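Local coordinates for m3DLH protein (Halieaceae bacterium, PDB 7JKA) that belongs to the dienelactone hydrolase family of the alpha/beta-hydrolase clan and probably hydrolyses lactone or related ester bonds, at residues 16-21 against 27-32; 71-76 against 109-114; 44-49 against 113-118. One frame throughout, in Å; residues are numbered along the deposited sequence.

How the contacts relate
Contact 1 is the outermost of the three, a hairpin with one face on solvent and the other on the protein; contacts 2 and 3 are buried, their centres only about 3 Å apart. Both of these set helix 101-116 on the sheet, using the adjacent parallel strands 71-74 and 42-48, and their segments overlap at Asp113 and Thr114. Contact 1 joins them through strand 27-35, antiparallel neighbour of strand 71-74, and through Ile19 and Tyr21, which pack on Thr114. The chemistry follows the place: the hairpin is held by paired backbone hydrogen bonds with charged groups along it, whereas the helix-on-sheet contacts have no hydrogen bonds between their segments and rest on methyl groups.

Contact 1 of 3, residues 16-21 against 27-32; sequences HREIRY and QFVGEL
Arg17 with Leu32, Ile19 with Gly30 and Tyr21 with Phe28 each exchange two backbone hydrogen bonds, making strands 14-22 and 27-35 an antiparallel beta hairpin on the edge of the alpha/beta-hydrolase sheet. The shortest runs from Phe28 N to Tyr21 O, 2.7 Å. Phe28 O is gripped twice, by Tyr21 N from one face of its plane and by Gln27 NE2, 3.0 Å away, from the other. Within its strand Arg20 NH2 forms a salt bridge to Glu18 OE1, 2.9 Å. His16 ND1 makes a weak bond to Glu31 OE2, while Glu31 OE1 is bonded by His33. Arg17 stretches out beyond CG to lay one guanidinium face over Leu32 CD2, 3.5 Å from NH2, which also meets Gln118 and Glu120. Arg20 packs likewise, its NH1 3.3 Å from Val29 CG2. On the face of Ile19 and Leu32, Tyr21 CG sits between backbone N and carbonyl carbon (chi1 61°), which folds the ring across to strand 27-35, where its CE1 edge lies 3.7 Å from Gly30 N; glycine has no CB to collide with it. With an alanine here, the Asp76 amide would probably lose its hydroxyl partner and a gap would be likely to open against Phe28. The two rings barely overlap; instead Phe28 CB stands over the middle of the Tyr21 face, 3.5 Å from its centroid and 15° off the normal.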
# COMPACT_ATOMS: atom_id res chain seq x y z
N HIS A 16 17.83 6.76 4.74
CA HIS A 16 17.16 5.47 4.79
C HIS A 16 18.00 4.51 5.61
O HIS A 16 19.22 4.64 5.71
CB HIS A 16 16.88 4.90 3.39
CG HIS A 16 18.11 4.71 2.56
ND1 HIS A 16 18.59 3.46 2.21
CD2 HIS A 16 18.97 5.60 2.01
CE1 HIS A 16 19.68 3.60 1.49
NE2 HIS A 16 19.94 4.89 1.35
N ARG A 17 17.31 3.51 6.16
CA ARG A 17 18.01 2.45 6.88
C ARG A 17 17.24 1.15 6.69
O ARG A 17 16.01 1.14 6.58
CB ARG A 17 18.19 2.77 8.37
CG ARG A 17 16.95 2.74 9.24
CD ARG A 17 17.32 3.14 10.66
NE ARG A 17 16.18 3.15 11.59
CZ ARG A 17 15.56 4.26 11.98
NH1 ARG A 17 15.96 5.45 11.53
NH2 ARG A 17 14.55 4.19 12.84
N GLU A 18 17.99 0.06 6.61
CA GLU A 18 17.40 -1.26 6.56
C GLU A 18 16.74 -1.57 7.90
O GLU A 18 17.27 -1.24 8.96
CB GLU A 18 18.48 -2.29 6.25
CG GLU A 18 17.99 -3.68 5.99
CD GLU A 18 19.08 -4.55 5.41
OE1 GLU A 18 19.78 -5.22 6.19
OE2 GLU A 18 19.25 -4.54 4.17
N ILE A 19 15.56 -2.19 7.84
CA ILE A 19 14.83 -2.61 9.03
C ILE A 19 14.55 -4.10 8.90
O ILE A 19 13.88 -4.52 7.96
CB ILE A 19 13.51 -1.86 9.21
CG1 ILE A 19 13.68 -0.34 9.06
CG2 ILE A 19 12.93 -2.18 10.56
CD1 ILE A 19 13.99 0.34 10.35
N ARG A 20 15.00 -4.89 9.86
CA ARG A 20 14.71 -6.32 9.88
C ARG A 20 13.59 -6.57 10.88
O ARG A 20 13.62 -6.04 12.00
CB ARG A 20 15.98 -7.11 10.23
CG ARG A 20 17.02 -6.88 9.17
CD ARG A 20 18.20 -7.82 9.23
NE ARG A 20 19.00 -7.61 8.03
CZ ARG A 20 19.05 -8.44 6.99
NH1 ARG A 20 18.37 -9.58 6.99
NH2 ARG A 20 19.80 -8.11 5.94
N TYR A 21 12.59 -7.33 10.48
CA TYR A 21 11.45 -7.55 11.35
C TYR A 21 10.84 -8.90 11.03
O TYR A 21 11.24 -9.57 10.07
CB TYR A 21 10.42 -6.42 11.21
CG TYR A 21 9.80 -6.27 9.81
CD1 TYR A 21 10.47 -5.58 8.79
CD2 TYR A 21 8.55 -6.79 9.53
CE1 TYR A 21 9.90 -5.42 7.53
CE2 TYR A 21 7.98 -6.64 8.27
CZ TYR A 21 8.67 -5.96 7.27
OH TYR A 21 8.08 -5.80 6.01
N GLN A 27 11.39 -14.06 8.29
CA GLN A 27 12.27 -12.93 8.49
C GLN A 27 12.09 -11.96 7.33
O GLN A 27 12.27 -12.35 6.17
CB GLN A 27 13.72 -13.41 8.57
CG GLN A 27 14.73 -12.30 8.66
CD GLN A 27 14.56 -11.49 9.92
OE1 GLN A 27 14.54 -12.04 11.03
NE2 GLN A 27 14.44 -10.18 9.76
N PHE A 28 11.73 -10.70 7.63
CA PHE A 28 11.49 -9.68 6.63
C PHE A 28 12.57 -8.61 6.69
O PHE A 28 13.17 -8.37 7.74
CB PHE A 28 10.12 -9.01 6.83
CG PHE A 28 8.96 -9.94 6.69
CD1 PHE A 28 8.53 -10.36 5.44
CD2 PHE A 28 8.30 -10.41 7.81
CE1 PHE A 28 7.47 -11.25 5.31
CE2 PHE A 28 7.23 -11.32 7.69
CZ PHE A 28 6.81 -11.72 6.43
N VAL A 29 12.81 -7.97 5.55
CA VAL A 29 13.83 -6.93 5.43
C VAL A 29 13.18 -5.78 4.68
O VAL A 29 12.96 -5.88 3.47
CB VAL A 29 15.08 -7.42 4.71
CG1 VAL A 29 16.15 -6.34 4.76
CG2 VAL A 29 15.59 -8.72 5.35
N GLY A 30 12.84 -4.71 5.41
CA GLY A 30 12.27 -3.52 4.85
C GLY A 30 13.26 -2.38 4.87
O GLY A 30 14.45 -2.55 5.15
N GLU A 31 12.76 -1.19 4.55
CA GLU A 31 13.60 -0.01 4.47
C GLU A 31 12.81 1.19 4.95
O GLU A 31 11.73 1.49 4.41
CB GLU A 31 14.12 0.17 3.04
CG GLU A 31 15.19 1.23 2.89
CD GLU A 31 15.79 1.23 1.50
OE1 GLU A 31 15.16 1.77 0.60
OE2 GLU A 31 16.89 0.67 1.31
N LEU A 32 13.33 1.88 5.97
CA LEU A 32 12.69 3.08 6.51
C LEU A 32 13.34 4.29 5.86
O LEU A 32 14.57 4.38 5.80
CB LEU A 32 12.83 3.18 8.03
CG LEU A 32 12.09 4.37 8.65
CD1 LEU A 32 10.59 4.05 8.80
CD2 LEU A 32 12.67 4.83 9.98

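Contact 2 of 3, residues 71-76 against 109-114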
# COMPACT_ATOMS: atom_id res chain seq x y z
N ALA A 71 7.64 9.50 7.93
CA ALA A 71 8.55 8.37 8.07
C ALA A 71 7.87 7.19 7.40
O ALA A 71 6.77 6.82 7.81
CB ALA A 71 8.82 8.05 9.55
N ALA A 72 8.49 6.64 6.36
CA ALA A 72 7.84 5.68 5.50
C ALA A 72 8.63 4.37 5.51
O ALA A 72 9.83 4.37 5.22
CB ALA A 72 7.72 6.25 4.08
N LEU A 73 7.94 3.27 5.81
CA LEU A 73 8.56 1.94 5.78
C LEU A 73 8.15 1.25 4.49
O LEU A 73 6.98 0.88 4.32
CB LEU A 73 8.13 1.12 6.99
CG LEU A 73 8.77 -0.28 7.04
CD1 LEU A 73 10.23 -0.16 7.43
CD2 LEU A 73 8.05 -1.19 8.03
N ALA A 74 9.11 1.05 3.60
CA ALA A 74 8.89 0.18 2.45
C ALA A 74 8.93 -1.27 2.93
O ALA A 74 9.95 -1.73 3.47
CB ALA A 74 9.96 0.45 1.39
N ALA A 75 7.83 -1.99 2.75
CA ALA A 75 7.65 -3.31 3.34
C ALA A 75 8.08 -4.43 2.41
O ALA A 75 8.01 -4.33 1.18
CB ALA A 75 6.18 -3.54 3.71
N ASP A 76 8.50 -5.53 3.03
CA ASP A 76 8.89 -6.76 2.34
C ASP A 76 7.69 -7.71 2.31
O ASP A 76 7.17 -8.06 3.36
CB ASP A 76 10.08 -7.33 3.12
CG ASP A 76 10.56 -8.70 2.63
OD1 ASP A 76 10.07 -9.23 1.62
OD2 ASP A 76 11.47 -9.23 3.30
N ARG A 109 0.64 -6.68 9.18
CA ARG A 109 0.66 -6.13 10.53
C ARG A 109 2.09 -6.06 11.08
O ARG A 109 2.42 -5.13 11.82
CB ARG A 109 -0.25 -6.98 11.43
CG ARG A 109 -0.73 -6.25 12.64
CD ARG A 109 -2.24 -6.32 12.78
NE ARG A 109 -2.64 -5.43 13.86
CZ ARG A 109 -3.80 -5.48 14.50
NH1 ARG A 109 -4.04 -4.62 15.48
NH2 ARG A 109 -4.71 -6.41 14.18
N ALA A 110 2.94 -7.02 10.70
CA ALA A 110 4.34 -6.96 11.12
C ALA A 110 5.03 -5.73 10.57
O ALA A 110 5.81 -5.08 11.28
CB ALA A 110 5.09 -8.22 10.68
N ALA A 111 4.72 -5.35 9.33
CA ALA A 111 5.28 -4.11 8.79
C ALA A 111 4.76 -2.89 9.56
O ALA A 111 5.53 -2.01 9.93
CB ALA A 111 4.99 -3.99 7.29
N LEU A 112 3.45 -2.85 9.87
CA LEU A 112 2.93 -1.70 10.61
C LEU A 112 3.55 -1.63 12.01
O LEU A 112 3.94 -0.55 12.47
CB LEU A 112 1.40 -1.79 10.73
CG LEU A 112 0.72 -0.62 11.44
CD1 LEU A 112 1.05 0.70 10.74
CD2 LEU A 112 -0.77 -0.85 11.52
N ASP A 113 3.62 -2.78 12.70
CA ASP A 113 4.20 -2.78 14.04
C ASP A 113 5.64 -2.30 14.01
O ASP A 113 6.08 -1.54 14.89
CB ASP A 113 4.13 -4.18 14.62
CG ASP A 113 2.73 -4.57 15.04
OD1 ASP A 113 1.81 -3.73 15.08
OD2 ASP A 113 2.57 -5.80 15.32
N THR A 114 6.39 -2.74 13.00
CA THR A 114 7.77 -2.31 12.89
C THR A 114 7.87 -0.81 12.63
O THR A 114 8.75 -0.14 13.19
CB THR A 114 8.45 -3.12 11.79
OG1 THR A 114 8.24 -4.51 12.10
CG2 THR A 114 9.90 -2.85 11.81
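Leu73 and Ala75, two residues apart, both direct their CB toward helix 101-116, and Ala111 turns its methyl back toward the strand, opposite Ala75. Leu73 reaches further: with CG anti to the backbone N (chi1 -179°), its branch CD2 extends to the helix backbone and ends 3.3 Å from Ala111 O, touching the carbonyl more closely than the methyl of the same residue, whose CB is 4.2 Å from CD2. The same CD2 comes within 4.2 Å of Thr114 CB, one turn on, and thus lies along the helix surface across both residues. Ala75, just past the end of strand 71-74, meets Ala111 methyl to methyl, CB to CB 3.8 Å; with no bulk on either side the two CA atoms come to 6.0 Å. The helix belongs to the crossover connection of the alpha/beta-hydrolase fold that leads from strand 71-74 to strand 126-131, with strand 42-48 between them in the sheet. Thr114 turns its hydroxyl back on its own helix: OG1 donates to Ala110 O at 2.6 Å, from the opposite face of that carbonyl to Thr114 N, while Ile19 and Tyr21 of strand 14-22 pack on its side chain. No hydrogen bond joins the two segments; the contact rests on van der Waals contact of a leucine branch and two alanine methyls, and the small alanines probably help the backbones come this close.

Contact 3 of 3, residues 44-49 against 113-118; sequences GVVVFP and DTLVAQ
Leu115 pushes one branch, CD2, onto the backbone of strand 42-48, lying 3.7 Å from Gly44 C and 3.6 Å from Val45 N. A chi1 of 172° swings CG away from the backbone N and, together with chi2, carries CD2 out from the helix to the strand. Gly44 makes the approach possible: a CB at this position would point at the helix and come about 3.0 Å from Leu115 CD2, too close for two carbons. The same CD2 also meets the Val46 side chain, at 3.5 Å from CG2 in one of two modelled conformers, so this distance is less certain than the backbone contacts. The arrangement is helix 101-116 laid on a central parallel strand of the alpha/beta-hydrolase sheet, with strand 71-74 on one side of strand 42-48 and strand 126-131 on the other. The latter leads into a turn whose sequence is consistent with a nucleophile elbow; Val46 lies near that turn without touching it. About one turn earlier in the helix, Ala111 and Leu112 also pack on Val46. Val45 projects away from the helix to the other side of the sheet, where it meets Ile129 of the neighbouring strand 126-131. Further along the chain, Gln118 folds back to donate from NE2 to Thr114 O, 2.9 Å and 161° at the hydrogen, with the acceptor in the Gln118 amide plane.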
# COMPACT_ATOMS: atom_id res chain seq x y z
N GLY A 44 3.65 8.21 10.26
CA GLY A 44 4.26 7.04 9.66
C GLY A 44 3.39 6.51 8.54
O GLY A 44 2.15 6.48 8.66
N VAL A 45 4.02 6.05 7.48
CA VAL A 45 3.31 5.45 6.35
C VAL A 45 3.98 4.13 6.02
O VAL A 45 5.19 4.09 5.77
CB VAL A 45 3.30 6.38 5.11
CG1 VAL A 45 2.47 5.74 3.97
CG2 VAL A 45 2.78 7.78 5.46
N VAL A 46 3.21 3.04 6.05
CA VAL A 46 3.68 1.78 5.48
C VAL A 46 3.46 1.83 3.98
O VAL A 46 2.39 2.26 3.50
CB VAL A 46 2.97 0.56 6.08
CG1 VAL A 46 3.55 -0.73 5.46
CG2 VAL A 46 3.10 0.55 7.56
N VAL A 47 4.46 1.40 3.23
CA VAL A 47 4.37 1.35 1.78
C VAL A 47 4.46 -0.12 1.35
O VAL A 47 5.52 -0.74 1.46
CB VAL A 47 5.49 2.17 1.12
CG1 VAL A 47 5.38 2.13 -0.40
CG2 VAL A 47 5.51 3.64 1.65
N PHE A 48 3.35 -0.66 0.83
CA PHE A 48 3.39 -2.02 0.33
C PHE A 48 3.65 -2.01 -1.16
O PHE A 48 2.97 -1.29 -1.91
CB PHE A 48 2.08 -2.75 0.63
CG PHE A 48 1.87 -3.00 2.10
CD1 PHE A 48 2.63 -3.96 2.76
CD2 PHE A 48 0.94 -2.26 2.82
CE1 PHE A 48 2.44 -4.19 4.13
CE2 PHE A 48 0.75 -2.47 4.19
CZ PHE A 48 1.50 -3.42 4.84
N PRO A 49 4.64 -2.76 -1.62
CA PRO A 49 5.04 -2.73 -3.03
C PRO A 49 4.10 -3.56 -3.90
O PRO A 49 3.22 -4.28 -3.42
CB PRO A 49 6.43 -3.37 -2.99
CG PRO A 49 6.24 -4.46 -1.91
CD PRO A 49 5.42 -3.75 -0.85
N ASP A 113 3.62 -2.78 12.70
CA ASP A 113 4.20 -2.78 14.04
C ASP A 113 5.64 -2.30 14.01
O ASP A 113 6.08 -1.54 14.89
CB ASP A 113 4.13 -4.18 14.62
CG ASP A 113 2.73 -4.57 15.04
OD1 ASP A 113 1.81 -3.73 15.08
OD2 ASP A 113 2.57 -5.80 15.32
N THR A 114 6.39 -2.74 13.00
CA THR A 114 7.77 -2.31 12.89
C THR A 114 7.87 -0.81 12.63
O THR A 114 8.75 -0.14 13.19
CB THR A 114 8.45 -3.12 11.79
OG1 THR A 114 8.24 -4.51 12.10
CG2 THR A 114 9.90 -2.85 11.81
N LEU A 115 6.99 -0.27 11.79
CA LEU A 115 6.97 1.17 11.60
C LEU A 115 6.73 1.89 12.92
O LEU A 115 7.44 2.85 13.27
CB LEU A 115 5.89 1.52 10.58
CG LEU A 115 5.62 3.00 10.40
CD1 LEU A 115 6.80 3.60 9.68
CD2 LEU A 115 4.30 3.14 9.61
N VAL A 116 5.71 1.47 13.66
CA VAL A 116 5.37 2.13 14.92
C VAL A 116 6.50 2.03 15.93
O VAL A 116 6.65 2.91 16.78
CB VAL A 116 4.05 1.52 15.45
CG1 VAL A 116 3.76 2.02 16.85
CG2 VAL A 116 2.90 1.88 14.51
N ALA A 117 7.32 0.98 15.85
CA ALA A 117 8.41 0.80 16.79
C ALA A 117 9.57 1.75 16.55
O ALA A 117 10.46 1.83 17.39
CB ALA A 117 8.90 -0.64 16.72
N GLN A 118 9.56 2.50 15.43
CA GLN A 118 10.69 3.39 15.14
C GLN A 118 10.55 4.71 15.91
O GLN A 118 9.43 5.24 16.04
CB GLN A 118 10.78 3.67 13.63
CG GLN A 118 10.91 2.38 12.79
CD GLN A 118 11.97 1.45 13.34
OE1 GLN A 118 13.11 1.85 13.59
NE2 GLN A 118 11.60 0.18 13.56